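Local coordinates for hydrophilic protein, virA protein (Chromobacterium violaceum, PDB 3BO6) that probably removes phosphate irreversibly from phosphothreonine in host proteins, as a phosphothreonine lyase effector related to SpvC, at residues 27-32 / 152-157; 53-58 / 68-73; 113-118 / 135-140; 161-166 / 185-190. All blocks are in the same frame, centred on the assembly; numbering follows the deposited sequence. Where two conformers were deposited one is given.

Contact 1: 27-32 / 152-157; sequences PMSHFR and LHNTRQ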
# COMPACT_ATOMS: atom_id res chain seq x y z
N PRO A 27 13.12 -14.12 9.76
CA PRO A 27 13.11 -14.87 8.51
C PRO A 27 11.96 -14.44 7.59
O PRO A 27 11.10 -13.64 7.98
CB PRO A 27 12.90 -16.32 8.98
CG PRO A 27 12.12 -16.19 10.23
CD PRO A 27 12.53 -14.87 10.88
N MET A 28 11.96 -14.96 6.36
CA MET A 28 10.94 -14.58 5.39
C MET A 28 9.56 -14.75 5.97
O MET A 28 9.29 -15.68 6.74
CB MET A 28 11.06 -15.42 4.11
CG MET A 28 12.32 -15.19 3.32
SD MET A 28 12.37 -16.28 1.89
CE MET A 28 11.03 -15.60 0.91
N SER A 29 8.65 -13.86 5.57
CA SER A 29 7.24 -14.01 5.89
C SER A 29 6.61 -15.12 5.06
O SER A 29 7.20 -15.60 4.08
CB SER A 29 6.49 -12.68 5.68
OG SER A 29 7.04 -11.69 6.51
N HIS A 30 5.42 -15.53 5.47
CA HIS A 30 4.70 -16.62 4.80
C HIS A 30 3.27 -16.14 4.58
O HIS A 30 2.48 -16.09 5.52
CB HIS A 30 4.77 -17.86 5.72
CG HIS A 30 4.16 -19.11 5.15
ND1 HIS A 30 2.82 -19.41 5.28
CD2 HIS A 30 4.73 -20.18 4.54
CE1 HIS A 30 2.58 -20.58 4.72
NE2 HIS A 30 3.72 -21.07 4.27
N PHE A 31 2.95 -15.75 3.35
CA PHE A 31 1.62 -15.21 3.04
C PHE A 31 0.80 -16.25 2.27
O PHE A 31 1.09 -16.54 1.11
CB PHE A 31 1.73 -13.92 2.21
CG PHE A 31 2.53 -12.84 2.86
CD1 PHE A 31 2.06 -12.20 4.00
CD2 PHE A 31 3.75 -12.44 2.34
CE1 PHE A 31 2.78 -11.18 4.60
CE2 PHE A 31 4.48 -11.43 2.94
CZ PHE A 31 4.00 -10.81 4.08
N ARG A 32 -0.22 -16.81 2.93
CA ARG A 32 -1.13 -17.72 2.25
C ARG A 32 -2.08 -16.94 1.34
O ARG A 32 -2.95 -16.20 1.84
CB ARG A 32 -1.95 -18.49 3.28
CG ARG A 32 -1.15 -19.47 4.10
CD ARG A 32 -1.99 -19.99 5.25
NE ARG A 32 -2.14 -18.97 6.29
CZ ARG A 32 -2.83 -19.14 7.41
NH1 ARG A 32 -3.46 -20.29 7.64
NH2 ARG A 32 -2.89 -18.16 8.30
N LEU A 152 6.43 -4.18 10.94
CA LEU A 152 7.28 -3.54 9.95
C LEU A 152 7.90 -4.58 9.00
O LEU A 152 7.87 -4.41 7.78
CB LEU A 152 8.37 -2.71 10.63
CG LEU A 152 7.82 -1.47 11.36
CD1 LEU A 152 8.83 -0.97 12.39
CD2 LEU A 152 7.44 -0.37 10.36
N HIS A 153 8.46 -5.66 9.56
CA HIS A 153 9.06 -6.71 8.75
C HIS A 153 8.02 -7.33 7.80
O HIS A 153 8.29 -7.53 6.61
CB HIS A 153 9.68 -7.78 9.66
CG HIS A 153 10.22 -8.96 8.92
ND1 HIS A 153 11.33 -8.90 8.10
CD2 HIS A 153 9.81 -10.25 8.89
CE1 HIS A 153 11.57 -10.09 7.60
NE2 HIS A 153 10.66 -10.93 8.05
N ASN A 154 6.84 -7.62 8.32
CA ASN A 154 5.81 -8.26 7.50
C ASN A 154 5.38 -7.33 6.38
O ASN A 154 5.08 -7.78 5.27
CB ASN A 154 4.62 -8.68 8.36
CG ASN A 154 4.91 -9.91 9.20
OD1 ASN A 154 5.73 -10.76 8.83
ND2 ASN A 154 4.23 -10.03 10.34
N THR A 155 5.37 -6.03 6.65
CA THR A 155 4.94 -5.05 5.65
C THR A 155 5.99 -4.96 4.56
O THR A 155 5.65 -4.97 3.37
CB THR A 155 4.69 -3.70 6.31
OG1 THR A 155 3.66 -3.86 7.29
CG2 THR A 155 4.22 -2.68 5.27
N ARG A 156 7.25 -4.87 4.95
CA ARG A 156 8.33 -4.84 3.98
C ARG A 156 8.32 -6.12 3.12
O ARG A 156 8.46 -6.07 1.89
CB ARG A 156 9.67 -4.66 4.68
CG ARG A 156 10.85 -4.60 3.73
CD ARG A 156 12.13 -4.17 4.44
NE ARG A 156 13.28 -4.25 3.55
CZ ARG A 156 14.35 -3.45 3.62
NH1 ARG A 156 14.41 -2.48 4.53
NH2 ARG A 156 15.36 -3.61 2.76
N GLN A 157 8.18 -7.27 3.78
CA GLN A 157 8.10 -8.55 3.07
C GLN A 157 6.90 -8.57 2.10
O GLN A 157 7.00 -9.11 1.00
CB GLN A 157 7.99 -9.70 4.07
CG GLN A 157 9.31 -10.00 4.83
CD GLN A 157 10.20 -10.92 4.03
OE1 GLN A 157 9.80 -12.03 3.69
NE2 GLN A 157 11.39 -10.46 3.71
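The imidazole of H153 turns its NE2 edge to the carbonyl of P27, while one of its faces carries, toward the rim, the CG of Q157, a residue one turn further along the same helix. NE2 gives a hydrogen bond to P27 O at 2.7 Å; the oxygen is slightly tilted from the ring plane, and the nitrogen stands above the carbonyl plane instead of meeting a lone pair. The phenyl ring of F31 also comes in edge first, with CZ 3.4 Å from N154 O and the neighbouring CE2 close to Q157 C. Outside the two segments, F31 meets F158 edge-to-face.

The segment 27-32 belongs to the loop between helix 16-24 and helix 40-44, and here it lies at the surface across helix 149-168. Further along the loop, R32 forms a salt bridge with D108.

S29 sits between the two rings and points at the helix. With OG beside its own backbone N (chi1 -60°), the hydroxyl donates to N154 OD1 at 2.8 Å, in the amide plane and on a lone pair. The backbone N of S29 donates in turn to Q157 OE1 at 2.9 Å, a fairly straight bond whose donor lies well above the amide plane. A bend at chi2 (-85°) folds the Q157 chain so that OE1 reaches this N-H and also comes 3.3 Å from M28 CA. The CB and CG of Q157 are thereby pressed against S29 OG, each at 3.3 Å.

Contact 2: 53-58 / 68-73; sequences QGFQLE and AHRENP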
# COMPACT_ATOMS: atom_id res chain seq x y z
N GLN A 53 -13.37 -12.84 1.59
CA GLN A 53 -12.25 -13.14 2.48
C GLN A 53 -12.20 -12.22 3.70
O GLN A 53 -11.12 -11.88 4.19
CB GLN A 53 -10.93 -13.06 1.71
CG GLN A 53 -10.85 -14.07 0.56
CD GLN A 53 -10.61 -15.48 1.04
OE1 GLN A 53 -10.31 -15.71 2.21
NE2 GLN A 53 -10.73 -16.45 0.13
N GLY A 54 -13.36 -11.81 4.19
CA GLY A 54 -13.41 -10.93 5.35
C GLY A 54 -13.15 -9.46 5.07
O GLY A 54 -13.12 -8.65 6.00
N PHE A 55 -13.00 -9.11 3.79
CA PHE A 55 -12.88 -7.71 3.38
C PHE A 55 -14.24 -7.22 2.88
O PHE A 55 -14.89 -7.87 2.06
CB PHE A 55 -11.84 -7.57 2.24
CG PHE A 55 -10.40 -7.64 2.70
CD1 PHE A 55 -9.79 -8.86 2.97
CD2 PHE A 55 -9.65 -6.48 2.83
CE1 PHE A 55 -8.45 -8.90 3.39
CE2 PHE A 55 -8.33 -6.52 3.23
CZ PHE A 55 -7.73 -7.73 3.52
N GLN A 56 -14.70 -6.09 3.42
CA GLN A 56 -15.87 -5.39 2.89
C GLN A 56 -15.48 -4.69 1.60
O GLN A 56 -14.45 -4.01 1.55
CB GLN A 56 -16.35 -4.36 3.91
CG GLN A 56 -16.73 -4.96 5.26
CD GLN A 56 -17.29 -3.93 6.24
OE1 GLN A 56 -17.72 -4.28 7.34
NE2 GLN A 56 -17.27 -2.67 5.85
N LEU A 57 -16.30 -4.84 0.56
CA LEU A 57 -16.02 -4.24 -0.74
C LEU A 57 -17.05 -3.18 -1.08
O LEU A 57 -18.24 -3.35 -0.81
CB LEU A 57 -16.03 -5.30 -1.83
CG LEU A 57 -15.29 -6.61 -1.56
CD1 LEU A 57 -15.45 -7.56 -2.75
CD2 LEU A 57 -13.81 -6.31 -1.32
N GLU A 58 -16.61 -2.09 -1.71
CA GLU A 58 -17.51 -1.00 -2.08
C GLU A 58 -17.12 -0.43 -3.43
O GLU A 58 -15.94 -0.18 -3.69
CB GLU A 58 -17.46 0.11 -1.03
CG GLU A 58 -17.76 -0.36 0.38
CD GLU A 58 -17.21 0.59 1.42
OE1 GLU A 58 -17.74 0.61 2.55
OE2 GLU A 58 -16.24 1.32 1.12
N ALA A 68 -11.57 -1.87 -0.53
CA ALA A 68 -11.61 -3.07 0.27
C ALA A 68 -11.09 -2.73 1.66
O ALA A 68 -10.03 -2.09 1.78
CB ALA A 68 -10.73 -4.15 -0.36
N HIS A 69 -11.78 -3.17 2.70
CA HIS A 69 -11.27 -3.01 4.05
C HIS A 69 -11.75 -4.14 4.93
O HIS A 69 -12.89 -4.55 4.84
CB HIS A 69 -11.60 -1.66 4.65
CG HIS A 69 -13.04 -1.48 4.98
ND1 HIS A 69 -13.94 -0.96 4.08
CD2 HIS A 69 -13.74 -1.74 6.11
CE1 HIS A 69 -15.14 -0.91 4.64
NE2 HIS A 69 -15.04 -1.38 5.87
N ARG A 70 -10.88 -4.64 5.81
CA ARG A 70 -11.27 -5.72 6.70
C ARG A 70 -12.39 -5.30 7.64
O ARG A 70 -12.34 -4.23 8.25
CB ARG A 70 -10.08 -6.16 7.55
CG ARG A 70 -9.07 -6.98 6.80
CD ARG A 70 -8.02 -7.53 7.75
NE ARG A 70 -7.22 -8.59 7.14
CZ ARG A 70 -5.90 -8.54 6.99
NH1 ARG A 70 -5.22 -7.47 7.39
NH2 ARG A 70 -5.25 -9.56 6.43
N GLU A 71 -13.40 -6.16 7.76
CA GLU A 71 -14.45 -5.96 8.72
C GLU A 71 -13.85 -5.96 10.12
O GLU A 71 -14.26 -5.18 10.98
CB GLU A 71 -15.48 -7.08 8.57
CG GLU A 71 -16.65 -7.00 9.51
CD GLU A 71 -17.65 -8.10 9.22
OE1 GLU A 71 -18.03 -8.27 8.04
OE2 GLU A 71 -18.04 -8.79 10.16
N ASN A 72 -12.87 -6.84 10.34
CA ASN A 72 -12.13 -6.90 11.60
C ASN A 72 -10.65 -6.62 11.35
O ASN A 72 -9.91 -7.51 10.92
CB ASN A 72 -12.32 -8.26 12.28
CG ASN A 72 -13.70 -8.43 12.87
OD1 ASN A 72 -14.09 -7.70 13.77
ND2 ASN A 72 -14.43 -9.41 12.37
N PRO A 73 -10.22 -5.38 11.60
CA PRO A 73 -8.83 -5.04 11.24
C PRO A 73 -7.81 -5.81 12.07
O PRO A 73 -8.04 -6.08 13.25
CB PRO A 73 -8.75 -3.55 11.57
CG PRO A 73 -10.16 -3.06 11.55
CD PRO A 73 -10.98 -4.21 12.07
O HOH W 1 -12.25 -9.04 8.54
O HOH W 2 -14.72 -1.15 1.58
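F55 and R70 start out alike, each with CG beside its backbone N (chi1 -77° and -75°), and their side chains run the same way next to each other. R70 CG thus lies over the face of the F55 ring, 3.8 Å from its centroid in a CH-pi contact, and F55 CZ comes over one face of the guanidinium. H69 instead has CG between its backbone N and carbonyl carbon (chi1 70°), which brings one face of the imidazole against Q56 CB in a CH-pi contact, with CB 4.0 Å from the H69 ring centroid and E58 OE1 at the ring edge.

These residues form the antiparallel hairpin of strands 55-59 and 65-70. Q56 and H69 form a hydrogen-bonded pair within it: Q56 N reaches H69 O at 2.8 Å and H69 N reaches Q56 O at 3.0 Å. Beyond the strands, E71 N adds a straight bond to G54 O (3.1 Å), which also accepts from a water held by N72 N. A68 CB packs on L57 CD2 at 3.9 Å, on the same face as F55.

The two faces therefore differ in chemistry. R70 spends its aliphatic stem on an aromatic ring and sends its charge to D112, whereas the face of Q56 and H69 is polar and hydrated, one water joining H69 ND1 to Q56 O.

Contact 3: 113-118 / 135-140; sequences KWKVTD and TLYVKP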
# COMPACT_ATOMS: atom_id res chain seq x y z
N LYS A 113 -6.63 -2.13 4.57
CA LYS A 113 -7.44 -1.26 3.72
C LYS A 113 -6.67 -0.86 2.48
O LYS A 113 -5.52 -0.44 2.58
CB LYS A 113 -7.85 -0.00 4.51
CG LYS A 113 -8.89 0.86 3.81
CD LYS A 113 -9.27 2.08 4.65
CE LYS A 113 -8.37 3.26 4.34
NZ LYS A 113 -9.07 4.57 4.52
N TRP A 114 -7.32 -0.96 1.31
CA TRP A 114 -6.71 -0.57 0.04
C TRP A 114 -7.81 -0.22 -0.97
O TRP A 114 -8.98 -0.48 -0.71
CB TRP A 114 -5.77 -1.69 -0.48
CG TRP A 114 -6.37 -3.07 -0.59
CD1 TRP A 114 -6.32 -4.06 0.35
CD2 TRP A 114 -7.10 -3.61 -1.70
NE1 TRP A 114 -6.99 -5.19 -0.11
CE2 TRP A 114 -7.47 -4.93 -1.37
CE3 TRP A 114 -7.48 -3.11 -2.95
CZ2 TRP A 114 -8.21 -5.75 -2.23
CZ3 TRP A 114 -8.21 -3.92 -3.80
CH2 TRP A 114 -8.57 -5.22 -3.44
N LYS A 115 -7.43 0.42 -2.07
CA LYS A 115 -8.37 0.74 -3.19
C LYS A 115 -7.58 0.62 -4.48
O LYS A 115 -6.40 0.44 -4.40
CB LYS A 115 -9.01 2.11 -3.01
CG LYS A 115 -8.08 3.28 -3.15
CD LYS A 115 -8.84 4.53 -2.71
CE LYS A 115 -8.09 5.79 -3.04
NZ LYS A 115 -8.88 6.96 -2.51
N VAL A 116 -8.37 0.39 -5.54
CA VAL A 116 -7.91 0.30 -6.91
C VAL A 116 -8.75 1.22 -7.78
O VAL A 116 -9.96 1.35 -7.57
CB VAL A 116 -7.94 -1.17 -7.44
CG1 VAL A 116 -9.36 -1.72 -7.50
CG2 VAL A 116 -7.26 -1.28 -8.78
N THR A 117 -8.13 1.87 -8.75
CA THR A 117 -8.87 2.84 -9.53
C THR A 117 -9.82 2.06 -10.43
O THR A 117 -9.48 0.98 -10.94
CB THR A 117 -7.84 3.50 -10.46
OG1 THR A 117 -6.84 4.15 -9.66
CG2 THR A 117 -8.49 4.53 -11.41
N ASP A 118 -11.00 2.62 -10.63
CA ASP A 118 -11.95 2.11 -11.62
C ASP A 118 -11.58 2.71 -12.97
O ASP A 118 -11.83 3.90 -13.25
CB ASP A 118 -13.37 2.52 -11.24
CG ASP A 118 -14.42 1.96 -12.20
OD1 ASP A 118 -14.03 1.52 -13.31
OD2 ASP A 118 -15.60 1.97 -11.84
N THR A 135 -3.79 1.79 -4.19
CA THR A 135 -3.34 2.52 -3.01
C THR A 135 -3.51 1.62 -1.79
O THR A 135 -4.58 1.09 -1.56
CB THR A 135 -4.18 3.80 -2.84
OG1 THR A 135 -4.02 4.62 -4.01
CG2 THR A 135 -3.72 4.56 -1.60
N LEU A 136 -2.42 1.43 -1.04
CA LEU A 136 -2.42 0.59 0.15
C LEU A 136 -2.20 1.47 1.38
O LEU A 136 -1.22 2.22 1.43
CB LEU A 136 -1.26 -0.42 0.10
CG LEU A 136 -1.02 -1.20 -1.19
CD1 LEU A 136 0.22 -2.08 -1.05
CD2 LEU A 136 -2.22 -2.06 -1.51
N TYR A 137 -3.09 1.36 2.36
CA TYR A 137 -2.99 2.15 3.58
C TYR A 137 -2.36 1.35 4.70
O TYR A 137 -2.89 0.30 5.09
CB TYR A 137 -4.38 2.64 4.00
CG TYR A 137 -5.04 3.49 2.94
CD1 TYR A 137 -4.84 4.85 2.88
CD2 TYR A 137 -5.84 2.91 1.98
CE1 TYR A 137 -5.46 5.63 1.90
CE2 TYR A 137 -6.45 3.66 1.00
CZ TYR A 137 -6.26 5.00 0.95
OH TYR A 137 -6.91 5.68 -0.06
N VAL A 138 -1.22 1.82 5.19
CA VAL A 138 -0.49 1.13 6.25
C VAL A 138 -0.94 1.74 7.57
O VAL A 138 -1.12 2.95 7.67
CB VAL A 138 1.02 1.31 6.09
CG1 VAL A 138 1.75 0.45 7.12
CG2 VAL A 138 1.45 0.95 4.68
N LYS A 139 -1.15 0.89 8.57
CA LYS A 139 -1.49 1.36 9.92
C LYS A 139 -0.55 0.70 10.92
O LYS A 139 -0.23 -0.47 10.76
CB LYS A 139 -2.92 0.96 10.29
CG LYS A 139 -4.00 1.54 9.39
CD LYS A 139 -5.24 0.65 9.40
CE LYS A 139 -5.77 0.40 10.81
NZ LYS A 139 -6.88 -0.62 10.82
N PRO A 140 -0.12 1.44 11.95
CA PRO A 140 0.61 0.77 13.03
C PRO A 140 -0.27 -0.32 13.63
O PRO A 140 -1.50 -0.16 13.71
CB PRO A 140 0.85 1.87 14.08
CG PRO A 140 0.31 3.11 13.53
CD PRO A 140 -0.38 2.86 12.22
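T135 N donates to K115 O at 2.9 Å, and the return bond from K115 N to T135 O (3.0 Å) completes a hydrogen-bonded antiparallel pair. Y137 N donates to K113 O. Between these bonds W114 faces L136 as a non-hydrogen-bonded pair; the indole NE1 is held by L104 O beyond the strands.

On the other face the two lysines treat Y137 differently. K113 bends at chi3 (90°), bringing CE over the tyrosine ring toward its rim and NZ 4.3 Å from the centroid, almost exactly on the ring normal, as a cation-pi contact. K115 stays extended beyond CG, runs alongside T135 with CG 3.9 Å from T135 CB, and passes the ring edge, where CE approaches Y137 OH at 3.2 Å. F65 gives K115 a cation-pi partner of its own.

W114 and L136 look toward helix 93-104. A sulfate ion, probably from the crystallisation liquor, lies about 4 Å from the side chain of T135, which shares its face with K113, K115 and Y137; a role in phosphate binding is only a possibility. The pairing itself joins two inner strands of a seven-stranded antiparallel sheet backed by helices, as in the alpha/beta fold of this enzyme family.

Contact 4: 161-166 / 185-190; sequences CLESRL and NWKYVS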
# COMPACT_ATOMS: atom_id res chain seq x y z
N CYS A 161 6.82 -9.14 -1.89
CA CYS A 161 6.00 -10.16 -2.52
C CYS A 161 5.10 -9.60 -3.63
O CYS A 161 4.85 -10.26 -4.65
CB CYS A 161 5.15 -10.83 -1.47
SG CYS A 161 4.81 -12.48 -1.93
N LEU A 162 4.58 -8.39 -3.43
CA LEU A 162 3.77 -7.74 -4.46
C LEU A 162 4.65 -7.54 -5.70
O LEU A 162 4.23 -7.81 -6.83
CB LEU A 162 3.23 -6.39 -3.95
CG LEU A 162 2.23 -6.45 -2.79
CD1 LEU A 162 2.00 -5.04 -2.25
CD2 LEU A 162 0.89 -7.10 -3.18
N GLU A 163 5.87 -7.07 -5.47
CA GLU A 163 6.83 -6.84 -6.55
C GLU A 163 7.12 -8.16 -7.27
O GLU A 163 7.12 -8.20 -8.49
CB GLU A 163 8.14 -6.25 -6.00
CG GLU A 163 8.06 -4.78 -5.59
CD GLU A 163 8.34 -3.82 -6.74
OE1 GLU A 163 9.18 -4.14 -7.61
OE2 GLU A 163 7.73 -2.73 -6.76
N SER A 164 7.39 -9.21 -6.51
CA SER A 164 7.71 -10.50 -7.14
C SER A 164 6.53 -11.05 -7.94
O SER A 164 6.73 -11.52 -9.06
CB SER A 164 8.27 -11.51 -6.13
OG SER A 164 7.29 -11.92 -5.19
N ARG A 165 5.31 -10.97 -7.41
CA ARG A 165 4.14 -11.46 -8.13
C ARG A 165 3.89 -10.66 -9.40
O ARG A 165 3.52 -11.23 -10.42
CB ARG A 165 2.87 -11.47 -7.27
CG ARG A 165 2.62 -12.75 -6.41
CD ARG A 165 2.57 -14.03 -7.23
NE ARG A 165 1.91 -15.13 -6.50
CZ ARG A 165 2.14 -16.43 -6.70
NH1 ARG A 165 3.08 -16.84 -7.56
NH2 ARG A 165 1.45 -17.32 -6.01
N LEU A 166 4.10 -9.34 -9.36
CA LEU A 166 3.87 -8.53 -10.55
C LEU A 166 4.85 -8.89 -11.64
O LEU A 166 4.46 -9.08 -12.79
CB LEU A 166 3.92 -7.03 -10.24
CG LEU A 166 2.70 -6.57 -9.43
CD1 LEU A 166 2.99 -5.23 -8.74
CD2 LEU A 166 1.44 -6.50 -10.34
N ASN A 185 15.22 -0.72 -6.38
CA ASN A 185 14.75 -2.10 -6.41
C ASN A 185 13.23 -2.29 -6.37
O ASN A 185 12.75 -3.42 -6.44
CB ASN A 185 15.41 -2.92 -5.30
CG ASN A 185 15.31 -2.25 -3.96
OD1 ASN A 185 15.92 -1.20 -3.73
ND2 ASN A 185 14.55 -2.85 -3.06
N TRP A 186 12.47 -1.20 -6.24
CA TRP A 186 11.01 -1.31 -6.41
C TRP A 186 10.65 -0.84 -7.81
O TRP A 186 10.84 0.33 -8.15
CB TRP A 186 10.21 -0.48 -5.39
CG TRP A 186 10.41 -0.81 -3.96
CD1 TRP A 186 11.11 -1.86 -3.43
CD2 TRP A 186 9.89 -0.06 -2.85
NE1 TRP A 186 11.06 -1.80 -2.05
CE2 TRP A 186 10.33 -0.70 -1.67
CE3 TRP A 186 9.12 1.10 -2.75
CZ2 TRP A 186 10.01 -0.23 -0.40
CZ3 TRP A 186 8.80 1.57 -1.48
CH2 TRP A 186 9.25 0.92 -0.33
N LYS A 187 10.15 -1.76 -8.63
CA LYS A 187 9.80 -1.44 -10.01
C LYS A 187 8.35 -0.98 -10.14
O LYS A 187 8.00 -0.38 -11.15
CB LYS A 187 10.00 -2.67 -10.91
CG LYS A 187 11.41 -3.25 -10.89
CD LYS A 187 12.48 -2.18 -11.10
CE LYS A 187 13.87 -2.79 -11.23
NZ LYS A 187 14.90 -1.74 -11.45
N TYR A 188 7.52 -1.29 -9.15
CA TYR A 188 6.08 -0.98 -9.23
C TYR A 188 5.58 -0.15 -8.04
O TYR A 188 4.67 0.67 -8.19
CB TYR A 188 5.25 -2.27 -9.27
CG TYR A 188 5.65 -3.25 -10.34
CD1 TYR A 188 5.00 -3.25 -11.58
CD2 TYR A 188 6.62 -4.22 -10.10
CE1 TYR A 188 5.35 -4.16 -12.58
CE2 TYR A 188 6.97 -5.14 -11.10
CZ TYR A 188 6.33 -5.09 -12.32
OH TYR A 188 6.67 -6.01 -13.29
N VAL A 189 6.14 -0.38 -6.87
CA VAL A 189 5.68 0.24 -5.64
C VAL A 189 6.38 1.57 -5.38
O VAL A 189 7.58 1.74 -5.67
CB VAL A 189 5.89 -0.72 -4.45
CG1 VAL A 189 5.53 -0.04 -3.13
CG2 VAL A 189 5.07 -2.00 -4.64
N SER A 190 5.62 2.52 -4.84
CA SER A 190 6.19 3.78 -4.35
C SER A 190 5.48 4.22 -3.08
O SER A 190 4.45 3.65 -2.71
CB SER A 190 6.17 4.87 -5.43
OG SER A 190 4.84 5.14 -5.85
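E163 reaches out from helix 149-168 and receives the backbone N-H groups of three consecutive residues with one carboxylate. OE1 accepts from K187 N at 2.8 Å on its syn side, somewhat out of the carboxylate plane. OE2 takes two donors: Y188 N, also syn at 2.8 Å, and V189 N, at 2.8 Å and nearly along the C-O axis. A bend at chi2 (-88°) swings the carboxylate off the helix toward these groups. The side chains close around it as well, with W186 CB 3.6 Å and V189 CG2 3.5 Å from OE2, and OE1 near the edge of the Y188 ring. With both oxygens gripped in a buried position, the group is fixed in rotation, and the three N-H dipoles would probably stabilise a negative charge there.

The loop so pinned is the one that leads into strand 189-193, an outermost strand of the antiparallel sheet, so the contact ties the sheet's edge to the helix packed on it. The neighbouring strand 82-86 lies close by, its F84 touching W186 and V189.

Three residues after E163 on the helix, L166 lies over the face of Y188. Its CB sits almost above the ring centre, 3.7 Å from the centroid in a CH-pi contact, and CD1 reaches Y188 CG at 3.7 Å; the two side chains run past each other in opposite senses. The tyrosine hydroxyl, beside the backbone carbonyl of L166, is hydrogen-bonded to L171 O, while L166 also packs on I86 and on L100 of helix 93-104.

From the N terminus, the loop after helix 16-24 enters contact 1, whose long chain loop closes only at helix 149-168 and encloses both contact 2 and contact 3. Contact 2 closes first, as a hairpin, followed by contact 3, which joins strands separated by a longer excursion. Both belong to one sheet, and A68 N probably bonds to W114 O where strands 65-70 and 113-117 adjoin. Contact 4 opens further along the helix of contact 1 and closes at strand 189-193, in series with the rest; no loops cross. In the conformer given, L136 of contact 3 packs on L162 in segment 161-166, where a central strand of the sheet meets the helix.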